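Local structure of glutathione transferase o1 (Bombyx mori, 3RBT) at residues 229-232 and 233-237. The protein is an Omega-class glutathione transferase that probably transfers glutathione to electrophilic substrates and may reduce dehydroascorbate. Numbering follows the deposited sequence.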
# COMPACT_ATOMS: atom_id res chain seq x y z
N GLU A 229 10.03 28.92 7.02
CA GLU A 229 9.53 28.84 5.65
C GLU A 229 8.29 27.95 5.57
O GLU A 229 7.30 28.33 4.94
CB GLU A 229 10.63 28.35 4.68
CG GLU A 229 11.71 29.42 4.39
CD GLU A 229 13.03 28.82 3.90
OE1 GLU A 229 13.05 27.61 3.58
OE2 GLU A 229 14.04 29.55 3.85
N TYR A 230 8.33 26.79 6.22
CA TYR A 230 7.14 25.93 6.30
C TYR A 230 5.98 26.64 6.99
O TYR A 230 4.83 26.53 6.54
CB TYR A 230 7.45 24.62 7.01
CG TYR A 230 8.14 23.58 6.14
CD1 TYR A 230 7.71 23.33 4.83
CD2 TYR A 230 9.20 22.83 6.63
CE1 TYR A 230 8.34 22.37 4.04
CE2 TYR A 230 9.83 21.86 5.85
CZ TYR A 230 9.40 21.64 4.56
OH TYR A 230 10.02 20.69 3.80
N PHE A 231 6.31 27.37 8.07
CA PHE A 231 5.31 28.06 8.89
C PHE A 231 4.59 29.15 8.11
O PHE A 231 3.36 29.22 8.12
CB PHE A 231 5.96 28.62 10.16
CG PHE A 231 5.03 29.44 11.03
CD1 PHE A 231 3.99 28.85 11.74
CD2 PHE A 231 5.23 30.82 11.18
CE1 PHE A 231 3.14 29.61 12.56
CE2 PHE A 231 4.39 31.59 11.99
CZ PHE A 231 3.34 30.98 12.69
N ASP A 232 5.35 30.00 7.42
CA ASP A 232 4.78 31.02 6.57
C ASP A 232 3.98 30.43 5.41
O ASP A 232 2.93 30.97 5.04
CB ASP A 232 5.86 31.99 6.09
CG ASP A 232 6.31 32.94 7.18
OD1 ASP A 232 5.46 33.29 8.02
OD2 ASP A 232 7.49 33.33 7.21
N TYR A 233 4.46 29.32 4.85
CA TYR A 233 3.70 28.61 3.81
C TYR A 233 2.38 28.03 4.30
O TYR A 233 1.33 28.28 3.70
CB TYR A 233 4.51 27.48 3.15
CG TYR A 233 3.62 26.70 2.20
CD1 TYR A 233 3.02 25.50 2.60
CD2 TYR A 233 3.32 27.19 0.93
CE1 TYR A 233 2.17 24.79 1.74
CE2 TYR A 233 2.48 26.49 0.07
CZ TYR A 233 1.90 25.30 0.48
OH TYR A 233 1.07 24.63 -0.37
N TYR A 234 2.43 27.24 5.37
CA TYR A 234 1.23 26.55 5.84
C TYR A 234 0.17 27.47 6.45
O TYR A 234 -1.02 27.20 6.31
CB TYR A 234 1.58 25.35 6.73
CG TYR A 234 2.02 24.15 5.91
CD1 TYR A 234 3.34 23.71 5.93
CD2 TYR A 234 1.12 23.47 5.09
CE1 TYR A 234 3.75 22.62 5.15
CE2 TYR A 234 1.51 22.39 4.31
CZ TYR A 234 2.82 21.97 4.34
OH TYR A 234 3.19 20.90 3.57
N LYS A 235 0.58 28.57 7.09
CA LYS A 235 -0.40 29.51 7.64
C LYS A 235 -1.29 30.09 6.52
O LYS A 235 -2.50 30.16 6.67
CB LYS A 235 0.24 30.60 8.50
CG LYS A 235 1.13 31.59 7.77
CD LYS A 235 1.05 32.99 8.39
CE LYS A 235 1.90 33.15 9.66
NZ LYS A 235 1.76 34.54 10.21
N ASN A 236 -0.68 30.43 5.39
CA ASN A 236 -1.40 30.99 4.25
C ASN A 236 -2.12 29.98 3.36
O ASN A 236 -3.25 30.21 2.94
CB ASN A 236 -0.47 31.87 3.40
CG ASN A 236 -0.19 33.21 4.04
OD1 ASN A 236 -1.11 33.89 4.52
ND2 ASN A 236 1.08 33.61 4.05
N ALA A 237 -1.46 28.86 3.07
CA ALA A 237 -2.01 27.87 2.14
C ALA A 237 -2.81 26.79 2.83
O ALA A 237 -3.64 26.13 2.21
CB ALA A 237 -0.91 27.25 1.28
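Tyr230 and Tyr234, one helical turn apart on helix 227-237, lie side by side with their phenols pointing the same way. CD1 of Tyr230 stands 4.0 Å from CE1 of Tyr234, an oblique apolar touch rather than a stack. In both residues CG is anti to the carbonyl carbon (chi1 near -80°), which sends the two rings off one flank of the helix. Their hydroxyls end on helix 174-186, where Tyr230 OH bonds Glu184 OE1 and Tyr234 OH bonds Arg185 NE; Phe137 of helix 113-138 also meets the Tyr234 ring.

CD1 of Tyr233 comes 3.5 Å above the plane of the Tyr234 ring, over the centre, while the CB of Ala237 lies against a face of the Tyr233 ring.

On another flank the aliphatic part of Lys235 runs back along the helix: its CE sits 3.8 Å from CE2 of Phe231, which in turn packs on helix 189-192. NZ of Lys235 stops 4.5 Å from OD1 of Asp232, too far for a salt bridge, so any attraction is probably weak.

Three successive i to i+4 backbone bonds run along the helix. Tyr233 N bonds Glu229 O at 3.0 Å, Tyr234 N bonds Tyr230 O at 2.8 Å with an N-H...O angle of 167°, and Lys235 N bonds Phe231 O at 3.0 Å.

The chemistry is therefore two-sided: Tyr230 and Tyr234, through their bonded hydroxyls, tie helix 227-237 to helix 174-186 within the helical part of the fold, whereas Asp232 and Lys235 are two exposed, opposite charges, close enough to attract without closing a salt bridge.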